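Local coordinates for protein multicopper oxidase type 1 (Nitrosomonas europaea, PDB 3G5W) that binds copper ions at a mononuclear site and at linked copper clusters, and probably works as a two-domain, laccase-like multicopper oxidase, at residues I14-V17 with G18-F22; Y166-N170 with A171-P175; D252-D255 with T256-T259; V277-H281 with P282-W286. All blocks are in the same frame, centred on the assembly; numbering follows the deposited sequence.

Contact 1. Residues I14-V17 with G18-F22; sequences IVLV and GKRDF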
loop_
_atom_site.group_PDB
_atom_site.type_symbol
_atom_site.label_atom_id
_atom_site.label_comp_id
_atom_site.label_asym_id
_atom_site.label_seq_id
_atom_site.Cartn_x
_atom_site.Cartn_y
_atom_site.Cartn_z
ATOM N N ILE A 14 -16.361 9.314 23.139
ATOM C CA ILE A 14 -16.735 9.899 21.844
ATOM C C ILE A 14 -17.705 8.963 21.126
ATOM O O ILE A 14 -17.825 7.792 21.488
ATOM C CB ILE A 14 -15.501 10.215 20.936
ATOM C CG1 ILE A 14 -14.786 8.934 20.473
ATOM C CG2 ILE A 14 -14.536 11.198 21.629
ATOM C CD1 ILE A 14 -13.757 9.159 19.343
ATOM N N VAL A 15 -18.405 9.493 20.130
ATOM C CA VAL A 15 -19.338 8.717 19.321
ATOM C C VAL A 15 -18.903 8.802 17.858
ATOM O O VAL A 15 -18.821 9.893 17.292
ATOM C CB VAL A 15 -20.798 9.233 19.477
ATOM C CG1 VAL A 15 -21.736 8.480 18.543
ATOM C CG2 VAL A 15 -21.267 9.106 20.932
ATOM N N LEU A 16 -18.608 7.653 17.258
ATOM C CA LEU A 16 -18.136 7.619 15.872
ATOM C C LEU A 16 -19.281 7.888 14.892
ATOM O O LEU A 16 -19.194 8.783 14.048
ATOM C CB LEU A 16 -17.454 6.279 15.564
ATOM C CG LEU A 16 -16.304 5.803 16.463
ATOM C CD1 LEU A 16 -15.698 4.517 15.903
ATOM C CD2 LEU A 16 -15.220 6.876 16.636
ATOM N N VAL A 17 -20.342 7.097 15.019
ATOM C CA VAL A 17 -21.566 7.220 14.226
ATOM C C VAL A 17 -22.685 6.596 15.025
ATOM O O VAL A 17 -22.438 5.702 15.829
ATOM C CB VAL A 17 -21.571 6.387 12.920
ATOM C CG1 VAL A 17 -21.845 7.249 11.696
ATOM C CG2 VAL A 17 -20.368 5.457 12.808
ATOM N N GLY A 18 -23.915 7.036 14.761
ATOM C CA GLY A 18 -25.103 6.452 15.383
ATOM C C GLY A 18 -24.909 6.256 16.872
ATOM O O GLY A 18 -24.623 7.213 17.598
ATOM N N LYS A 19 -25.037 5.005 17.312
ATOM C CA LYS A 19 -24.880 4.641 18.720
ATOM C C LYS A 19 -23.509 4.026 19.036
ATOM O O LYS A 19 -23.268 3.565 20.160
ATOM C CB LYS A 19 -26.016 3.695 19.146
ATOM C CG LYS A 19 -27.355 4.401 19.315
ATOM C CD LYS A 19 -28.519 3.427 19.442
ATOM C CE LYS A 19 -29.804 4.191 19.779
ATOM N NZ LYS A 19 -31.032 3.455 19.349
ATOM N N ARG A 20 -22.607 4.032 18.054
ATOM C CA ARG A 20 -21.269 3.483 18.252
ATOM C C ARG A 20 -20.352 4.460 18.997
ATOM O O ARG A 20 -19.778 5.382 18.398
ATOM C CB ARG A 20 -20.664 3.010 16.914
ATOM C CG ARG A 20 -19.201 2.559 16.944
ATOM C CD ARG A 20 -18.774 1.918 18.266
ATOM N NE ARG A 20 -19.449 0.662 18.527
ATOM C CZ ARG A 20 -19.687 0.156 19.734
ATOM N NH1 ARG A 20 -19.331 0.797 20.842
ATOM N NH2 ARG A 20 -20.304 -1.005 19.826
ATOM N N ASP A 21 -20.227 4.246 20.306
ATOM C CA ASP A 21 -19.349 5.056 21.137
ATOM C C ASP A 21 -17.992 4.381 21.334
ATOM O O ASP A 21 -17.832 3.197 21.031
ATOM C CB ASP A 21 -20.016 5.416 22.479
ATOM C CG ASP A 21 -20.151 4.225 23.428
ATOM O OD1 ASP A 21 -20.047 3.059 22.992
ATOM O OD2 ASP A 21 -20.381 4.464 24.632
ATOM N N PHE A 22 -17.014 5.146 21.814
ATOM C CA PHE A 22 -15.685 4.609 22.075
ATOM C C PHE A 22 -15.053 5.295 23.280
ATOM O O PHE A 22 -15.233 6.492 23.472
ATOM C CB PHE A 22 -14.788 4.785 20.843
ATOM C CG PHE A 22 -14.116 3.516 20.401
ATOM C CD1 PHE A 22 -12.895 3.129 20.950
ATOM C CD2 PHE A 22 -14.710 2.699 19.449
ATOM C CE1 PHE A 22 -12.277 1.945 20.542
ATOM C CE2 PHE A 22 -14.100 1.521 19.035
ATOM C CZ PHE A 22 -12.882 1.143 19.589
#

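Contact 2. Residues Y166-N170 with A171-P175; sequences YYTIN and AKSFP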
loop_
_atom_site.group_PDB
_atom_site.type_symbol
_atom_site.label_atom_id
_atom_site.label_comp_id
_atom_site.label_asym_id
_atom_site.label_seq_id
_atom_site.Cartn_x
_atom_site.Cartn_y
_atom_site.Cartn_z
ATOM N N TYR A 166 -15.100 -0.078 12.035
ATOM C CA TYR A 166 -15.452 1.338 11.852
ATOM C C TYR A 166 -14.266 2.140 11.330
ATOM O O TYR A 166 -13.121 1.893 11.707
ATOM C CB TYR A 166 -16.032 1.973 13.132
ATOM C CG TYR A 166 -17.419 1.464 13.461
ATOM C CD1 TYR A 166 -18.560 2.173 13.063
ATOM C CD2 TYR A 166 -17.592 0.261 14.151
ATOM C CE1 TYR A 166 -19.837 1.697 13.348
ATOM C CE2 TYR A 166 -18.860 -0.225 14.441
ATOM C CZ TYR A 166 -19.977 0.501 14.042
ATOM O OH TYR A 166 -21.226 0.019 14.326
ATOM N N TYR A 167 -14.566 3.089 10.445
ATOM C CA TYR A 167 -13.551 3.877 9.747
ATOM C C TYR A 167 -13.984 5.337 9.757
ATOM O O TYR A 167 -15.134 5.643 9.466
ATOM C CB TYR A 167 -13.370 3.340 8.317
ATOM C CG TYR A 167 -13.186 1.847 8.339
ATOM C CD1 TYR A 167 -11.924 1.287 8.553
ATOM C CD2 TYR A 167 -14.284 0.990 8.238
ATOM C CE1 TYR A 167 -11.754 -0.097 8.627
ATOM C CE2 TYR A 167 -14.122 -0.393 8.308
ATOM C CZ TYR A 167 -12.852 -0.922 8.498
ATOM O OH TYR A 167 -12.675 -2.284 8.571
ATOM N N THR A 168 -13.067 6.232 10.108
ATOM C CA THR A 168 -13.449 7.623 10.365
ATOM C C THR A 168 -12.554 8.660 9.677
ATOM O O THR A 168 -11.383 8.398 9.417
ATOM C CB THR A 168 -13.497 7.938 11.895
ATOM O OG1 THR A 168 -12.197 7.770 12.471
ATOM C CG2 THR A 168 -14.511 7.042 12.640
ATOM N N ILE A 169 -13.138 9.815 9.362
ATOM C CA ILE A 169 -12.384 11.048 9.093
ATOM C C ILE A 169 -12.594 11.932 10.322
ATOM O O ILE A 169 -13.738 12.248 10.668
ATOM C CB ILE A 169 -12.901 11.833 7.857
ATOM C CG1 ILE A 169 -12.923 10.957 6.596
ATOM C CG2 ILE A 169 -12.037 13.095 7.629
ATOM C CD1 ILE A 169 -13.636 11.601 5.393
ATOM N N ASN A 170 -11.501 12.300 10.992
ATOM C CA ASN A 170 -11.569 13.100 12.235
ATOM C C ASN A 170 -12.570 12.524 13.244
ATOM O O ASN A 170 -13.392 13.248 13.825
ATOM C CB ASN A 170 -11.859 14.571 11.929
ATOM C CG ASN A 170 -10.807 15.191 11.019
ATOM O OD1 ASN A 170 -9.716 14.644 10.859
ATOM N ND2 ASN A 170 -11.137 16.332 10.409
ATOM N N ALA A 171 -12.498 11.204 13.412
ATOM C CA ALA A 171 -13.286 10.475 14.416
ATOM C C ALA A 171 -14.801 10.428 14.185
ATOM O O ALA A 171 -15.544 10.089 15.109
ATOM C CB ALA A 171 -12.970 10.976 15.836
ATOM N N LYS A 172 -15.253 10.755 12.970
ATOM C CA LYS A 172 -16.638 10.466 12.559
ATOM C C LYS A 172 -16.718 9.609 11.301
ATOM O O LYS A 172 -15.902 9.747 10.392
ATOM C CB LYS A 172 -17.459 11.742 12.346
ATOM C CG LYS A 172 -17.525 12.682 13.551
ATOM C CD LYS A 172 -18.111 12.010 14.794
ATOM C CE LYS A 172 -19.609 12.174 14.891
ATOM N NZ LYS A 172 -20.001 12.300 16.339
ATOM N N SER A 173 -17.710 8.723 11.258
ATOM C CA SER A 173 -18.036 7.999 10.035
ATOM C C SER A 173 -19.184 8.692 9.306
ATOM O O SER A 173 -20.057 9.301 9.929
ATOM C CB SER A 173 -18.429 6.550 10.337
ATOM O OG SER A 173 -17.441 5.881 11.107
ATOM N N PHE A 174 -19.170 8.604 7.982
ATOM C CA PHE A 174 -20.326 8.953 7.181
ATOM C C PHE A 174 -21.517 8.116 7.689
ATOM O O PHE A 174 -21.350 6.927 7.984
ATOM C CB PHE A 174 -20.054 8.635 5.710
ATOM C CG PHE A 174 -21.127 9.121 4.778
ATOM C CD1 PHE A 174 -22.188 8.296 4.427
ATOM C CD2 PHE A 174 -21.080 10.410 4.259
ATOM C CE1 PHE A 174 -23.194 8.749 3.569
ATOM C CE2 PHE A 174 -22.072 10.870 3.405
ATOM C CZ PHE A 174 -23.129 10.038 3.062
ATOM N N PRO A 175 -22.726 8.710 7.749
ATOM C CA PRO A 175 -23.116 10.057 7.307
ATOM C C PRO A 175 -22.944 11.195 8.320
ATOM O O PRO A 175 -23.564 12.247 8.155
ATOM C CB PRO A 175 -24.600 9.880 6.963
ATOM C CG PRO A 175 -25.073 8.831 7.931
ATOM C CD PRO A 175 -23.883 7.949 8.263
HETATM O O HOH W 1 -10.379 9.715 12.175
#

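Contact 3. Residues D252-D255 with T256-T259; sequences DHVD and THTT. With C2O (Cu-O-Cu linkage), chain P.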
loop_
_atom_site.group_PDB
_atom_site.type_symbol
_atom_site.label_atom_id
_atom_site.label_comp_id
_atom_site.label_asym_id
_atom_site.label_seq_id
_atom_site.Cartn_x
_atom_site.Cartn_y
_atom_site.Cartn_z
ATOM N N ASP A 252 -12.781 6.742 0.652
ATOM C CA ASP A 252 -11.801 5.679 0.576
ATOM C C ASP A 252 -12.299 4.693 -0.471
ATOM O O ASP A 252 -13.468 4.273 -0.440
ATOM C CB ASP A 252 -11.669 4.995 1.939
ATOM C CG ASP A 252 -10.422 4.144 2.050
ATOM O OD1 ASP A 252 -9.884 3.690 1.011
ATOM O OD2 ASP A 252 -9.985 3.918 3.190
ATOM N N HIS A 253 -11.427 4.344 -1.409
ATOM C CA HIS A 253 -11.792 3.400 -2.456
ATOM C C HIS A 253 -11.540 1.944 -2.068
ATOM O O HIS A 253 -11.820 1.034 -2.855
ATOM C CB HIS A 253 -11.124 3.741 -3.793
ATOM C CG HIS A 253 -11.948 3.350 -4.982
ATOM N ND1 HIS A 253 -12.165 2.036 -5.335
ATOM C CD2 HIS A 253 -12.612 4.100 -5.894
ATOM C CE1 HIS A 253 -12.934 1.991 -6.408
ATOM N NE2 HIS A 253 -13.212 3.230 -6.773
ATOM N N VAL A 254 -11.007 1.707 -0.869
ATOM C CA VAL A 254 -11.089 0.350 -0.328
ATOM C C VAL A 254 -12.483 0.151 0.249
ATOM O O VAL A 254 -12.897 0.820 1.210
ATOM C CB VAL A 254 -9.875 -0.113 0.564
ATOM C CG1 VAL A 254 -8.803 0.966 0.742
ATOM C CG2 VAL A 254 -10.308 -0.790 1.867
ATOM N N ASP A 255 -13.228 -0.720 -0.422
ATOM C CA ASP A 255 -14.673 -0.801 -0.268
ATOM C C ASP A 255 -15.093 -1.214 1.131
ATOM O O ASP A 255 -16.159 -0.824 1.594
ATOM C CB ASP A 255 -15.271 -1.734 -1.320
ATOM C CG ASP A 255 -15.156 -1.173 -2.738
ATOM O OD1 ASP A 255 -15.053 0.069 -2.902
ATOM O OD2 ASP A 255 -15.173 -1.981 -3.695
ATOM N N THR A 256 -14.233 -1.977 1.803
ATOM C CA THR A 256 -14.496 -2.413 3.175
ATOM C C THR A 256 -14.315 -1.283 4.204
ATOM O O THR A 256 -14.625 -1.468 5.379
ATOM C CB THR A 256 -13.640 -3.640 3.556
ATOM O OG1 THR A 256 -12.254 -3.363 3.320
ATOM C CG2 THR A 256 -14.052 -4.842 2.728
ATOM N N HIS A 257 -13.834 -0.121 3.752
ATOM C CA HIS A 257 -13.718 1.076 4.597
ATOM C C HIS A 257 -14.907 2.031 4.445
ATOM O O HIS A 257 -14.890 3.137 4.995
ATOM C CB HIS A 257 -12.417 1.847 4.304
ATOM C CG HIS A 257 -11.166 1.106 4.674
ATOM N ND1 HIS A 257 -9.907 1.578 4.368
ATOM C CD2 HIS A 257 -10.981 -0.074 5.312
ATOM C CE1 HIS A 257 -8.998 0.730 4.818
ATOM N NE2 HIS A 257 -9.624 -0.283 5.393
ATOM N N THR A 258 -15.917 1.619 3.681
ATOM C CA THR A 258 -17.133 2.425 3.498
ATOM C C THR A 258 -18.353 1.756 4.147
ATOM O O THR A 258 -19.502 1.962 3.733
ATOM C CB THR A 258 -17.428 2.712 2.010
ATOM O OG1 THR A 258 -17.605 1.474 1.310
ATOM C CG2 THR A 258 -16.293 3.509 1.372
ATOM N N THR A 259 -18.089 0.955 5.170
ATOM C CA THR A 259 -19.153 0.304 5.930
ATOM C C THR A 259 -19.117 0.745 7.396
ATOM O O THR A 259 -18.036 1.008 7.945
ATOM C CB THR A 259 -19.081 -1.241 5.831
ATOM O OG1 THR A 259 -17.771 -1.691 6.193
ATOM C CG2 THR A 259 -19.391 -1.719 4.413
HETATM CU CU2 C2O P . -16.642 7.053 -5.784
HETATM CU CU3 C2O P . -14.000 3.985 -8.755
HETATM O O1 C2O P . -15.509 5.447 -7.083
#

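Contact 4. Residues V277-H281 with P282-W286; sequences VGIDH and PFYVW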
loop_
_atom_site.group_PDB
_atom_site.type_symbol
_atom_site.label_atom_id
_atom_site.label_comp_id
_atom_site.label_asym_id
_atom_site.label_seq_id
_atom_site.Cartn_x
_atom_site.Cartn_y
_atom_site.Cartn_z
ATOM N N VAL A 277 -24.541 24.949 -7.433
ATOM C CA VAL A 277 -25.577 23.936 -7.710
ATOM C C VAL A 277 -26.582 23.735 -6.570
ATOM O O VAL A 277 -27.661 23.184 -6.782
ATOM C CB VAL A 277 -24.988 22.557 -8.172
ATOM C CG1 VAL A 277 -24.028 22.740 -9.349
ATOM C CG2 VAL A 277 -24.315 21.824 -7.028
ATOM N N GLY A 278 -26.223 24.171 -5.367
ATOM C CA GLY A 278 -27.104 24.040 -4.208
ATOM C C GLY A 278 -27.259 22.604 -3.739
ATOM O O GLY A 278 -26.721 21.674 -4.344
ATOM N N ILE A 279 -28.002 22.419 -2.656
ATOM C CA ILE A 279 -28.189 21.085 -2.093
ATOM C C ILE A 279 -29.643 20.604 -2.152
ATOM O O ILE A 279 -29.969 19.527 -1.655
ATOM C CB ILE A 279 -27.612 20.986 -0.652
ATOM C CG1 ILE A 279 -28.319 21.960 0.300
ATOM C CG2 ILE A 279 -26.103 21.241 -0.666
ATOM C CD1 ILE A 279 -28.138 21.620 1.778
ATOM N N ASP A 280 -30.509 21.403 -2.773
ATOM C CA ASP A 280 -31.937 21.089 -2.838
ATOM C C ASP A 280 -32.233 20.125 -3.984
ATOM O O ASP A 280 -32.788 20.506 -5.022
ATOM C CB ASP A 280 -32.776 22.371 -2.958
ATOM C CG ASP A 280 -34.214 22.183 -2.488
ATOM O OD1 ASP A 280 -34.609 21.048 -2.143
ATOM O OD2 ASP A 280 -34.960 23.186 -2.460
ATOM N N HIS A 281 -31.840 18.872 -3.786
ATOM C CA HIS A 281 -32.063 17.816 -4.766
ATOM C C HIS A 281 -32.737 16.644 -4.070
ATOM O O HIS A 281 -32.298 16.229 -2.995
ATOM C CB HIS A 281 -30.738 17.396 -5.397
ATOM C CG HIS A 281 -29.957 18.540 -5.961
ATOM N ND1 HIS A 281 -30.222 19.083 -7.202
ATOM C CD2 HIS A 281 -28.933 19.260 -5.447
ATOM C CE1 HIS A 281 -29.386 20.081 -7.429
ATOM N NE2 HIS A 281 -28.594 20.208 -6.380
ATOM N N PRO A 282 -33.813 16.103 -4.674
ATOM C CA PRO A 282 -34.613 15.075 -3.999
ATOM C C PRO A 282 -33.816 13.816 -3.682
ATOM O O PRO A 282 -34.108 13.124 -2.705
ATOM C CB PRO A 282 -35.722 14.771 -5.012
ATOM C CG PRO A 282 -35.164 15.200 -6.328
ATOM C CD PRO A 282 -34.334 16.399 -6.021
ATOM N N PHE A 283 -32.808 13.531 -4.499
ATOM C CA PHE A 283 -31.981 12.348 -4.302
ATOM C C PHE A 283 -30.860 12.544 -3.283
ATOM O O PHE A 283 -30.285 11.562 -2.821
ATOM C CB PHE A 283 -31.391 11.881 -5.638
ATOM C CG PHE A 283 -30.795 12.987 -6.459
ATOM C CD1 PHE A 283 -31.489 13.509 -7.543
ATOM C CD2 PHE A 283 -29.547 13.510 -6.149
ATOM C CE1 PHE A 283 -30.951 14.529 -8.306
ATOM C CE2 PHE A 283 -29.005 14.537 -6.911
ATOM C CZ PHE A 283 -29.707 15.040 -7.994
ATOM N N TYR A 284 -30.549 13.793 -2.929
ATOM C CA TYR A 284 -29.329 14.090 -2.145
ATOM C C TYR A 284 -29.445 13.773 -0.652
ATOM O O TYR A 284 -30.264 14.359 0.058
ATOM C CB TYR A 284 -28.857 15.530 -2.369
ATOM C CG TYR A 284 -27.519 15.885 -1.729
ATOM C CD1 TYR A 284 -27.341 17.104 -1.073
ATOM C CD2 TYR A 284 -26.434 15.002 -1.780
ATOM C CE1 TYR A 284 -26.119 17.439 -0.493
ATOM C CE2 TYR A 284 -25.215 15.325 -1.203
ATOM C CZ TYR A 284 -25.060 16.537 -0.562
ATOM O OH TYR A 284 -23.846 16.843 0.009
ATOM N N VAL A 285 -28.594 12.857 -0.196
ATOM C CA VAL A 285 -28.573 12.370 1.190
ATOM C C VAL A 285 -28.473 13.505 2.222
ATOM O O VAL A 285 -29.001 13.401 3.336
ATOM C CB VAL A 285 -27.414 11.349 1.403
ATOM C CG1 VAL A 285 -26.055 11.985 1.117
ATOM C CG2 VAL A 285 -27.456 10.726 2.813
ATOM N N TRP A 286 -27.807 14.588 1.833
ATOM C CA TRP A 286 -27.521 15.674 2.750
ATOM C C TRP A 286 -28.285 16.955 2.433
ATOM O O TRP A 286 -27.846 18.051 2.793
ATOM C CB TRP A 286 -26.015 15.936 2.793
ATOM C CG TRP A 286 -25.260 15.055 3.745
ATOM C CD1 TRP A 286 -25.785 14.251 4.726
ATOM C CD2 TRP A 286 -23.840 14.934 3.847
ATOM N NE1 TRP A 286 -24.776 13.629 5.415
ATOM C CE2 TRP A 286 -23.571 14.030 4.897
ATOM C CE3 TRP A 286 -22.764 15.501 3.147
ATOM C CZ2 TRP A 286 -22.268 13.677 5.266
ATOM C CZ3 TRP A 286 -21.477 15.147 3.505
ATOM C CH2 TRP A 286 -21.237 14.244 4.561
#

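Contact 1. Residues I14-V17 with G18-F22
A beta hairpin is closed here, with strand 2-15 handing over to strand 20-27 through a type II' turn from V17 to R20. I14 and F22 form an antiparallel hydrogen-bonded pair: I14 N reaches F22 O at 3.1 Å in the carbonyl plane, and F22 N returns to I14 O at 2.8 Å. Nearer the bend, L16 N donates to R20 O (2.8 Å), and R20 N closes the turn on V17 O, also at 2.8 Å. G18 takes the first corner with positive phi (46°), a backbone shape that glycine adopts with ease. V15 and D21 are a non-hydrogen-bonded pair on one face; branched V15 suits this extended backbone and lays CG1 beside G18 O at 3.3 Å. At the corner of the chain, L16 CD1 comes within 4.1 Å of F22 CD2, and L16 runs alongside the aliphatic part of R20. The arginine chain bends back at chi2 and chi3, and its NH1 donates to D21 O in the guanidinium plane and makes a salt bridge to D21 OD1 (3.2 Å), while D21 OD2 pairs with R13. L16 and F22 pack on W146 of strand 137-146, and L16 and R20 on Y166 of strand 166-169.

Contact 2. Residues Y166-N170 with A171-P175
T168 and S173 pack tightly just beyond a turn of the chain, the CG2 methyl of T168 lying 3.5 Å from S173 OG. That hydroxyl donates to Y167 O at 2.8 Å, arriving from well above the carbonyl plane. S173 suits the place because its OG lies anti to its own carbonyl carbon (chi1 -54°), which carries the short side chain back to the strand; OG also lies near the plane of the Y166 ring, off its edge. One residue further on, I169 N donates to K172 O (3.0 Å) and K172 N returns to I169 O (3.1 Å), a single antiparallel bridge. The CA of T168 adds a CA-H...O contact to K172 O. The K172 N to I169 O bond closes a type I' beta turn from I169 to K172, which reverses the chain at the end of edge strand 166-169. N170 and A171 occupy its two corners with positive phi, 49° and 68°. Asparagine tolerates that backbone well, and its amide is engaged by M142 N, I140 O and F295 O; alanine brings little bulk. A water sits beside the turn: it accepts from A171 N at 2.9 Å and lies 2.7 Å from T168 OG1, a hydroxyl that also bonds W146 NE1. The looser side belongs to partly exposed K172, whose CB approaches I169 O no closer than 4.1 Å. Its chain bends at chi2, chi3 and chi4 and leads away from the turn to put NZ on V15 O.

Contact 3. Residues D252-D255 with T256-T259
V254 lays its CG2 methyl over one face of the H257 imidazole, 3.4 Å from the ring centroid and only 4° off the normal, a CH-pi contact. At the edge of the same ring, ND1 donates to D252 OD2 at 2.6 Å; the carboxylate oxygen lies in the ring plane, but the carboxylate itself is turned 69° from it and is met from above its own plane. D252 has CG anti to the backbone N (chi1 -164°), which also lets OD1 accept from V254 N at 3.0 Å in an Asx turn. At the short 3-10 segment H257 N reaches V254 O at 2.9 Å; D255 O accepts from T258 N and, at 2.7 Å, from T258 OG1, both from one face. The neighbouring H253 points away, its NE2 binding a copper of the Cu-O-Cu linkage at 2.3 Å; H61 and H103 of the second subunit complete that copper's protein ligands. D252 OD2 also accepts from H200 ND1. Held at ND1 by D252 and at NE2 by H198, the H257 ring is fixed in rotation, and the carboxylate would be expected to polarise it. Because D252 directly precedes H253, the bonds gripping it may also steady that ligand's loop.

Contact 4. Residues V277-H281 with P282-W286
H281 O accepts the backbone N-H of Y284 at 3.0 Å, the bond that closes a type I turn from H281 to Y284. Proline suits the first corner, since its ring already holds phi near -60°, and P282 does so here. The turn brings F283 back beside H281. The benzyl group, with CG between the backbone N and the carbonyl carbon (chi1 47°), lies alongside the histidine and offers a face to H281 CB, 3.9 Å from the ring centroid. The two rings are nearly parallel, 17° apart, yet slid so far that they barely overlap, and the CH-pi contact is the closer one. At its far edge the imidazole meets the backbone instead: NE2 makes weak bonds to V277 O and G278 O, both 3.1 Å, with G278 O in the ring plane. The same ring meets W69 of a second subunit edge-to-face. I279 supplies the apolar side, its CG2 methyl 3.8 Å from Y284 CE1, while I279 O comes to the edge of the tyrosine ring at CD1 (3.6 Å). I279 CD1 packs 3.7 Å from W286 O. This loop between strands 269-274 and 306-308 also packs on L247 of strand 247-252, and the hydroxyl of buried Y284 is bonded by E273 and T271 of strand 269-274.

Overall arrangement
The contacts follow one another along the chain, each a local turn or loop. Contact 1 lies in the first cupredoxin-like domain, and contacts 2 and 3 belong to the second. Contacts 1 and 2 have centres about 9 Å apart and touch where the hairpin end meets the 171-175 loop, joining the two domains. Contact 2 reaches contact 3, centres about 11 Å apart, through Y167 stacking on H257, and contact 4, centres about 21 Å apart, through F174 and P175 against W286. Contacts 3 and 4, with centres about 23 Å apart, do not touch, yet both meet the second subunit; at contact 3, H253 shares a copper with ligands of that subunit.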